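Local structure of actinorhodin polyketide putative beta-ketoacyl synthase 2 (Streptomyces coelicolor A3, 1TQY) at residues D93-L101 with A252-G260; L26-L34 with T352-A363. The protein is the chain length factor of the actinorhodin polyketide pathway, a beta-ketoacyl synthase relative that probably acts in building the polyketide chain of this antibiotic. All blocks are in the same frame, centred on the assembly; numbering follows the deposited sequence.

Contact 1: residues D93-L101 with A252-G260; sequences DAKADPESL and ARGRHDAYG
Arg-253 turns its guanidinium edge to the carbonyl of Ala-94, in the turn that follows helix 78-93. Arg-253 NH1 gives the better of two bonds, 3.3 Å from Ala-94 O with an N-H...O angle of 153°, and Arg-253 NH2 adds a weak one to the same oxygen, which lies in the guanidinium plane. The bend at chi3 (78°) swings the group across the turn. Ala-96 CB then sits over one face and Arg-255 CB over the opposite face, so the plane is held between two aliphatic carbons. Lys-95 O also approaches Arg-253 NH1, at 3.0 Å. The stronger partner of this arginine is Glu-245, which forms a salt bridge with Arg-253 NH2. Lys-95, with positive phi, ends helix 78-93 in a Schellman motif; Gly-254 closes helix 247-253 in the same way.

Arg-255 makes a looser approach. Ala-94 CA lies 3.8 Å from the plane of its guanidinium, over the centre, and Arg-255 CD comes within 3.4 Å of Ala-94 O. Arg-255 NH2 is 3.3 Å from Asp-93 O and has a weak hydrogen bond to Thr-14 O.

At the other end of the contact, Asp-93 OD1 accepts a hydrogen bond from the backbone N of Val-16, in strand 11-20. Tyr-259 OH is placed 2.4 Å from Asp-93 OD1, which reads as a hydrogen bond from the phenol, although so short a length is doubtful. The carboxylate plane is turned 60° from the ring, whose edge OD1 meets.

Ala-94 O, beside the helix end, is thus satisfied by Arg-253, whose charge Glu-245 probably balances; the Asp-93 carboxylate could at most act on Arg-255 at longer range.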
loop_
_atom_site.group_PDB
_atom_site.type_symbol
_atom_site.label_atom_id
_atom_site.label_comp_id
_atom_site.label_asym_id
_atom_site.label_seq_id
_atom_site.Cartn_x
_atom_site.Cartn_y
_atom_site.Cartn_z
ATOM N N ASP B 93 3.993 3.740 -25.567
ATOM C CA ASP B 93 3.927 2.451 -26.258
ATOM C C ASP B 93 2.460 2.240 -26.644
ATOM O O ASP B 93 2.141 1.656 -27.685
ATOM C CB ASP B 93 4.373 1.319 -25.325
ATOM C CG ASP B 93 4.288 -0.054 -25.978
ATOM O OD1 ASP B 93 3.989 -1.027 -25.252
ATOM O OD2 ASP B 93 4.528 -0.179 -27.202
ATOM N N ALA B 94 1.577 2.735 -25.787
ATOM C CA ALA B 94 0.142 2.629 -25.999
ATOM C C ALA B 94 -0.378 3.797 -26.824
ATOM O O ALA B 94 -1.575 3.886 -27.100
ATOM C CB ALA B 94 -0.579 2.597 -24.656
ATOM N N LYS B 95 0.513 4.703 -27.203
ATOM C CA LYS B 95 0.095 5.863 -27.976
ATOM C C LYS B 95 -0.990 6.609 -27.209
ATOM O O LYS B 95 -2.000 7.002 -27.785
ATOM C CB LYS B 95 -0.458 5.426 -29.337
ATOM C CG LYS B 95 0.552 5.444 -30.465
ATOM C CD LYS B 95 1.749 4.572 -30.154
ATOM C CE LYS B 95 2.864 4.827 -31.155
ATOM N NZ LYS B 95 2.384 4.638 -32.552
ATOM N N ALA B 96 -0.794 6.783 -25.907
ATOM C CA ALA B 96 -1.769 7.489 -25.085
ATOM C C ALA B 96 -1.191 8.830 -24.651
ATOM O O ALA B 96 -0.076 8.897 -24.134
ATOM C CB ALA B 96 -2.136 6.656 -23.862
ATOM N N ASP B 97 -1.950 9.897 -24.868
ATOM C CA ASP B 97 -1.505 11.234 -24.502
ATOM C C ASP B 97 -2.303 11.761 -23.317
ATOM O O ASP B 97 -3.435 12.205 -23.478
ATOM C CB ASP B 97 -1.671 12.184 -25.688
ATOM C CG ASP B 97 -1.244 13.603 -25.363
ATOM O OD1 ASP B 97 -1.470 14.495 -26.214
ATOM O OD2 ASP B 97 -0.684 13.830 -24.266
ATOM N N PRO B 98 -1.713 11.728 -22.110
ATOM C CA PRO B 98 -2.361 12.201 -20.881
ATOM C C PRO B 98 -2.938 13.611 -21.017
ATOM O O PRO B 98 -3.956 13.938 -20.410
ATOM C CB PRO B 98 -1.235 12.148 -19.855
ATOM C CG PRO B 98 -0.381 11.034 -20.345
ATOM C CD PRO B 98 -0.344 11.261 -21.834
ATOM N N GLU B 99 -2.278 14.449 -21.810
ATOM C CA GLU B 99 -2.737 15.816 -22.002
ATOM C C GLU B 99 -3.964 15.871 -22.886
ATOM O O GLU B 99 -4.700 16.857 -22.888
ATOM C CB GLU B 99 -1.616 16.651 -22.604
ATOM C CG GLU B 99 -0.420 16.760 -21.682
ATOM C CD GLU B 99 0.751 17.471 -22.321
ATOM O OE1 GLU B 99 0.575 18.633 -22.751
ATOM O OE2 GLU B 99 1.851 16.868 -22.392
ATOM N N SER B 100 -4.189 14.797 -23.628
ATOM C CA SER B 100 -5.332 14.726 -24.519
ATOM C C SER B 100 -6.490 13.925 -23.922
ATOM O O SER B 100 -7.505 13.706 -24.581
ATOM C CB SER B 100 -4.898 14.117 -25.849
ATOM O OG SER B 100 -5.963 14.110 -26.780
ATOM N N LEU B 101 -6.340 13.495 -22.671
ATOM C CA LEU B 101 -7.387 12.726 -22.004
ATOM C C LEU B 101 -7.889 13.444 -20.754
ATOM O O LEU B 101 -7.169 14.235 -20.147
ATOM C CB LEU B 101 -6.862 11.338 -21.629
ATOM C CG LEU B 101 -6.437 10.440 -22.794
ATOM C CD1 LEU B 101 -5.707 9.223 -22.267
ATOM C CD2 LEU B 101 -7.665 10.030 -23.600
ATOM N N ALA B 252 -12.379 3.418 -28.968
ATOM C CA ALA B 252 -12.904 4.756 -29.204
ATOM C C ALA B 252 -11.747 5.750 -29.273
ATOM O O ALA B 252 -11.806 6.741 -30.004
ATOM C CB ALA B 252 -13.859 5.144 -28.082
ATOM N N ARG B 253 -10.696 5.469 -28.507
ATOM C CA ARG B 253 -9.500 6.304 -28.441
ATOM C C ARG B 253 -8.696 6.175 -29.734
ATOM O O ARG B 253 -7.861 7.022 -30.048
ATOM C CB ARG B 253 -8.650 5.866 -27.236
ATOM C CG ARG B 253 -7.321 6.582 -27.065
ATOM C CD ARG B 253 -6.799 6.434 -25.635
ATOM N NE ARG B 253 -6.197 5.136 -25.359
ATOM C CZ ARG B 253 -5.045 4.728 -25.879
ATOM N NH1 ARG B 253 -4.378 5.519 -26.702
ATOM N NH2 ARG B 253 -4.552 3.533 -25.575
ATOM N N GLY B 254 -8.966 5.112 -30.484
ATOM C CA GLY B 254 -8.254 4.878 -31.724
ATOM C C GLY B 254 -7.165 3.840 -31.538
ATOM O O GLY B 254 -6.380 3.570 -32.452
ATOM N N ARG B 255 -7.116 3.264 -30.341
ATOM C CA ARG B 255 -6.134 2.242 -29.997
ATOM C C ARG B 255 -6.792 0.884 -30.199
ATOM O O ARG B 255 -7.499 0.396 -29.321
ATOM C CB ARG B 255 -5.698 2.403 -28.532
ATOM C CG ARG B 255 -4.689 1.372 -28.044
ATOM C CD ARG B 255 -3.359 1.511 -28.762
ATOM N NE ARG B 255 -2.380 0.522 -28.317
ATOM C CZ ARG B 255 -1.138 0.443 -28.782
ATOM N NH1 ARG B 255 -0.722 1.295 -29.708
ATOM N NH2 ARG B 255 -0.309 -0.485 -28.327
ATOM N N HIS B 256 -6.570 0.288 -31.367
ATOM C CA HIS B 256 -7.151 -1.014 -31.690
ATOM C C HIS B 256 -6.131 -2.131 -31.526
ATOM O O HIS B 256 -6.425 -3.302 -31.764
ATOM C CB HIS B 256 -7.666 -1.030 -33.130
ATOM C CG HIS B 256 -8.610 0.086 -33.445
ATOM N ND1 HIS B 256 -8.197 1.394 -33.577
ATOM C CD2 HIS B 256 -9.951 0.094 -33.627
ATOM C CE1 HIS B 256 -9.243 2.161 -33.828
ATOM N NE2 HIS B 256 -10.319 1.397 -33.862
ATOM N N ASP B 257 -4.924 -1.766 -31.124
ATOM C CA ASP B 257 -3.883 -2.755 -30.945
ATOM C C ASP B 257 -3.513 -2.854 -29.465
ATOM O O ASP B 257 -3.356 -1.839 -28.784
ATOM C CB ASP B 257 -2.674 -2.369 -31.803
ATOM C CG ASP B 257 -1.626 -3.454 -31.860
ATOM O OD1 ASP B 257 -2.003 -4.646 -31.964
ATOM O OD2 ASP B 257 -0.420 -3.107 -31.821
ATOM N N ALA B 258 -3.399 -4.081 -28.963
ATOM C CA ALA B 258 -3.045 -4.300 -27.565
ATOM C C ALA B 258 -2.208 -5.566 -27.401
ATOM O O ALA B 258 -1.956 -6.279 -28.368
ATOM C CB ALA B 258 -4.307 -4.377 -26.704
ATOM N N TYR B 259 -1.773 -5.834 -26.175
ATOM C CA TYR B 259 -0.952 -7.005 -25.886
ATOM C C TYR B 259 -1.802 -8.197 -25.472
ATOM O O TYR B 259 -1.452 -9.342 -25.740
ATOM C CB TYR B 259 0.039 -6.673 -24.773
ATOM C CG TYR B 259 1.141 -5.730 -25.192
ATOM C CD1 TYR B 259 2.382 -6.217 -25.591
ATOM C CD2 TYR B 259 0.946 -4.347 -25.191
ATOM C CE1 TYR B 259 3.405 -5.350 -25.977
ATOM C CE2 TYR B 259 1.962 -3.474 -25.578
ATOM C CZ TYR B 259 3.186 -3.984 -25.966
ATOM O OH TYR B 259 4.204 -3.138 -26.337
ATOM N N GLY B 260 -2.912 -7.918 -24.808
ATOM C CA GLY B 260 -3.776 -8.985 -24.369
ATOM C C GLY B 260 -4.807 -8.457 -23.402
ATOM O O GLY B 260 -4.900 -7.248 -23.163
#

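Contact 2: residues L26-L34 with T352-A363; sequences LAPYWSAVL and TALMSLREGVIA
With CG anti to the backbone N (chi1 -177°), Trp-30 swings its indole out of helix 26-34 and onto helix 352-359, where Met-355 sets CB over the ring and, through its bend at chi2 (-75°), keeps SD above the five-membered ring. Met-355 CB makes a CH-pi contact 3.6 Å from the centroid of the six-membered ring of Trp-30, and SD stands 4.7 Å above the centroid of the five-membered ring, a Met-aromatic contact. Leu-34 CD1 backs the opposite face. Ser-356 OG lies at the ring edge; it donates to Thr-352 O and takes a weak bond from Ala-363 N, tying the chain that follows the helix back to it. Glu-359 CG passes 3.9 Å from Trp-30 NE1.

Beside the indole, Thr-352 OG1 lies in the plane of the Tyr-29 ring, 2.6 Å from Tyr-29 OH; OG1 is also hydrogen-bonded to Leu-348 O. Val-33 CG1 packs on Ala-363 CB at 3.6 Å, and Leu-34 CD2 reaches Val-361 CG2. Leu-26 CD2 and Met-355 SD meet tip to tip.

The helix segments cross steeply at -77°, their axes 11.4 Å apart. Trp-30 is a single knob in a hole formed by Thr-352, Met-355, Ser-356 and Glu-359, joining an N-terminal and a C-terminal helix of the thiolase-like ketosynthase fold.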
loop_
_atom_site.group_PDB
_atom_site.type_symbol
_atom_site.label_atom_id
_atom_site.label_comp_id
_atom_site.label_asym_id
_atom_site.label_seq_id
_atom_site.Cartn_x
_atom_site.Cartn_y
_atom_site.Cartn_z
ATOM N N LEU B 26 11.525 -2.785 -23.355
ATOM C CA LEU B 26 10.934 -4.032 -23.816
ATOM C C LEU B 26 11.777 -4.816 -24.817
ATOM O O LEU B 26 12.069 -5.985 -24.596
ATOM C CB LEU B 26 9.571 -3.751 -24.444
ATOM C CG LEU B 26 8.388 -4.697 -24.206
ATOM C CD1 LEU B 26 7.446 -4.534 -25.397
ATOM C CD2 LEU B 26 8.826 -6.149 -24.079
ATOM N N ALA B 27 12.169 -4.181 -25.920
ATOM C CA ALA B 27 12.935 -4.888 -26.943
ATOM C C ALA B 27 14.180 -5.581 -26.399
ATOM O O ALA B 27 14.350 -6.790 -26.578
ATOM C CB ALA B 27 13.311 -3.941 -28.076
ATOM N N PRO B 28 15.071 -4.829 -25.730
ATOM C CA PRO B 28 16.288 -5.432 -25.182
ATOM C C PRO B 28 15.955 -6.564 -24.212
ATOM O O PRO B 28 16.599 -7.612 -24.209
ATOM C CB PRO B 28 16.971 -4.263 -24.478
ATOM C CG PRO B 28 16.455 -3.067 -25.203
ATOM C CD PRO B 28 15.011 -3.393 -25.414
ATOM N N TYR B 29 14.944 -6.341 -23.386
ATOM C CA TYR B 29 14.535 -7.340 -22.416
ATOM C C TYR B 29 14.059 -8.629 -23.088
ATOM O O TYR B 29 14.584 -9.706 -22.816
ATOM C CB TYR B 29 13.423 -6.779 -21.535
ATOM C CG TYR B 29 12.785 -7.818 -20.650
ATOM C CD1 TYR B 29 13.469 -8.349 -19.562
ATOM C CD2 TYR B 29 11.506 -8.292 -20.918
ATOM C CE1 TYR B 29 12.895 -9.326 -18.759
ATOM C CE2 TYR B 29 10.927 -9.269 -20.122
ATOM C CZ TYR B 29 11.629 -9.776 -19.046
ATOM O OH TYR B 29 11.037 -10.727 -18.259
ATOM N N TRP B 30 13.065 -8.515 -23.957
ATOM C CA TRP B 30 12.521 -9.671 -24.667
ATOM C C TRP B 30 13.609 -10.422 -25.430
ATOM O O TRP B 30 13.569 -11.649 -25.558
ATOM C CB TRP B 30 11.449 -9.220 -25.646
ATOM C CG TRP B 30 10.791 -10.344 -26.359
ATOM C CD1 TRP B 30 10.748 -10.540 -27.706
ATOM C CD2 TRP B 30 10.005 -11.391 -25.776
ATOM N NE1 TRP B 30 9.976 -11.639 -28.004
ATOM C CE2 TRP B 30 9.507 -12.179 -26.836
ATOM C CE3 TRP B 30 9.673 -11.736 -24.460
ATOM C CZ2 TRP B 30 8.689 -13.293 -26.625
ATOM C CZ3 TRP B 30 8.859 -12.843 -24.249
ATOM C CH2 TRP B 30 8.375 -13.608 -25.329
ATOM N N SER B 31 14.580 -9.680 -25.943
ATOM C CA SER B 31 15.663 -10.300 -26.673
ATOM C C SER B 31 16.526 -11.152 -25.753
ATOM O O SER B 31 16.907 -12.266 -26.109
ATOM C CB SER B 31 16.529 -9.241 -27.344
ATOM O OG SER B 31 17.745 -9.827 -27.784
ATOM N N ALA B 32 16.829 -10.632 -24.568
ATOM C CA ALA B 32 17.660 -11.352 -23.603
ATOM C C ALA B 32 16.947 -12.593 -23.054
ATOM O O ALA B 32 17.563 -13.640 -22.850
ATOM C CB ALA B 32 18.049 -10.425 -22.458
ATOM N N VAL B 33 15.644 -12.463 -22.828
ATOM C CA VAL B 33 14.836 -13.557 -22.309
ATOM C C VAL B 33 14.783 -14.756 -23.245
ATOM O O VAL B 33 14.977 -15.891 -22.819
ATOM C CB VAL B 33 13.406 -13.097 -22.049
ATOM C CG1 VAL B 33 12.538 -14.288 -21.682
ATOM C CG2 VAL B 33 13.401 -12.069 -20.948
ATOM N N LEU B 34 14.508 -14.502 -24.517
ATOM C CA LEU B 34 14.423 -15.579 -25.486
ATOM C C LEU B 34 15.780 -16.216 -25.726
ATOM O O LEU B 34 15.869 -17.384 -26.100
ATOM C CB LEU B 34 13.846 -15.066 -26.807
ATOM C CG LEU B 34 12.365 -14.666 -26.811
ATOM C CD1 LEU B 34 11.950 -14.254 -28.211
ATOM C CD2 LEU B 34 11.503 -15.834 -26.336
ATOM N N THR B 352 6.086 -10.417 -19.727
ATOM C CA THR B 352 6.747 -11.538 -20.381
ATOM C C THR B 352 5.718 -12.528 -20.930
ATOM O O THR B 352 5.881 -13.044 -22.039
ATOM C CB THR B 352 7.710 -12.218 -19.400
ATOM O OG1 THR B 352 8.544 -11.215 -18.798
ATOM C CG2 THR B 352 8.597 -13.212 -20.120
ATOM N N ALA B 353 4.648 -12.762 -20.172
ATOM C CA ALA B 353 3.584 -13.676 -20.597
ATOM C C ALA B 353 2.835 -13.135 -21.818
ATOM O O ALA B 353 2.617 -13.860 -22.797
ATOM C CB ALA B 353 2.613 -13.907 -19.448
ATOM N N LEU B 354 2.456 -11.858 -21.772
ATOM C CA LEU B 354 1.732 -11.239 -22.891
ATOM C C LEU B 354 2.542 -11.326 -24.186
ATOM O O LEU B 354 1.994 -11.544 -25.269
ATOM C CB LEU B 354 1.407 -9.770 -22.571
ATOM C CG LEU B 354 0.314 -9.594 -21.505
ATOM C CD1 LEU B 354 0.291 -8.171 -20.956
ATOM C CD2 LEU B 354 -1.017 -9.967 -22.121
ATOM N N MET B 355 3.854 -11.158 -24.055
ATOM C CA MET B 355 4.762 -11.214 -25.186
ATOM C C MET B 355 4.830 -12.622 -25.751
ATOM O O MET B 355 4.997 -12.823 -26.957
ATOM C CB MET B 355 6.156 -10.757 -24.757
ATOM C CG MET B 355 6.293 -9.246 -24.639
ATOM S SD MET B 355 6.396 -8.469 -26.275
ATOM C CE MET B 355 4.705 -8.313 -26.674
ATOM N N SER B 356 4.713 -13.599 -24.862
ATOM C CA SER B 356 4.744 -14.991 -25.263
ATOM C C SER B 356 3.477 -15.259 -26.061
ATOM O O SER B 356 3.514 -15.888 -27.119
ATOM C CB SER B 356 4.811 -15.885 -24.022
ATOM O OG SER B 356 6.031 -15.673 -23.328
ATOM N N LEU B 357 2.353 -14.760 -25.563
ATOM C CA LEU B 357 1.085 -14.941 -26.256
ATOM C C LEU B 357 1.112 -14.256 -27.617
ATOM O O LEU B 357 0.657 -14.817 -28.615
ATOM C CB LEU B 357 -0.063 -14.368 -25.431
ATOM C CG LEU B 357 -0.249 -14.972 -24.046
ATOM C CD1 LEU B 357 -1.397 -14.268 -23.366
ATOM C CD2 LEU B 357 -0.500 -16.462 -24.149
ATOM N N ARG B 358 1.655 -13.045 -27.655
ATOM C CA ARG B 358 1.719 -12.293 -28.894
ATOM C C ARG B 358 2.664 -12.913 -29.912
ATOM O O ARG B 358 2.325 -13.027 -31.090
ATOM C CB ARG B 358 2.144 -10.853 -28.627
ATOM C CG ARG B 358 1.681 -9.915 -29.723
ATOM C CD ARG B 358 2.278 -8.537 -29.597
ATOM N NE ARG B 358 3.728 -8.571 -29.734
ATOM C CZ ARG B 358 4.505 -7.496 -29.662
ATOM N NH1 ARG B 358 3.965 -6.303 -29.453
ATOM N NH2 ARG B 358 5.822 -7.612 -29.798
ATOM N N GLU B 359 3.849 -13.309 -29.453
ATOM C CA GLU B 359 4.870 -13.911 -30.314
ATOM C C GLU B 359 4.685 -15.400 -30.584
ATOM O O GLU B 359 5.465 -15.992 -31.329
ATOM C CB GLU B 359 6.259 -13.699 -29.709
ATOM C CG GLU B 359 7.094 -12.662 -30.433
ATOM C CD GLU B 359 6.444 -11.295 -30.422
ATOM O OE1 GLU B 359 6.207 -10.758 -29.316
ATOM O OE2 GLU B 359 6.170 -10.759 -31.515
ATOM N N GLY B 360 3.677 -16.013 -29.972
ATOM C CA GLY B 360 3.454 -17.432 -30.196
ATOM C C GLY B 360 4.520 -18.377 -29.648
ATOM O O GLY B 360 4.571 -19.541 -30.046
ATOM N N VAL B 361 5.368 -17.891 -28.742
ATOM C CA VAL B 361 6.411 -18.722 -28.146
ATOM C C VAL B 361 6.487 -18.533 -26.634
ATOM O O VAL B 361 6.252 -17.435 -26.124
ATOM C CB VAL B 361 7.806 -18.405 -28.733
ATOM C CG1 VAL B 361 7.828 -18.717 -30.223
ATOM C CG2 VAL B 361 8.157 -16.941 -28.484
ATOM N N ILE B 362 6.810 -19.606 -25.916
ATOM C CA ILE B 362 6.932 -19.534 -24.460
ATOM C C ILE B 362 8.356 -19.174 -24.048
ATOM O O ILE B 362 9.298 -19.916 -24.332
ATOM C CB ILE B 362 6.553 -20.881 -23.785
ATOM C CG1 ILE B 362 5.098 -21.240 -24.127
ATOM C CG2 ILE B 362 6.734 -20.771 -22.265
ATOM C CD1 ILE B 362 4.637 -22.598 -23.608
ATOM N N ALA B 363 8.505 -18.033 -23.378
ATOM C CA ALA B 363 9.808 -17.567 -22.896
ATOM C C ALA B 363 10.382 -18.704 -22.051
ATOM O O ALA B 363 9.703 -19.235 -21.186
ATOM C CB ALA B 363 9.621 -16.320 -22.049
#

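Overall arrangement
The two contacts lie 21 Å apart between centres and meet through Tyr-259, whose ring packs on Met-355 and Arg-358 and whose hydroxyl touches Leu-26. Contact 1 is farther out, about 23 Å from the centre of the chain to its own centre against about 15 Å for contact 2. It joins the loop after helix 78-93 to the end of helix 247-253 and the chain leading into strand 260-269, by arginines, carbonyls and a carboxylate. Contact 2 joins two helices mostly through apolar side chains and an aromatic knob, and none of its touching residues is exposed. Both lean on strand 11-20, through Thr-14 and Val-16 in contact 1 and Val-16, Val-18 and Ala-20 in contact 2.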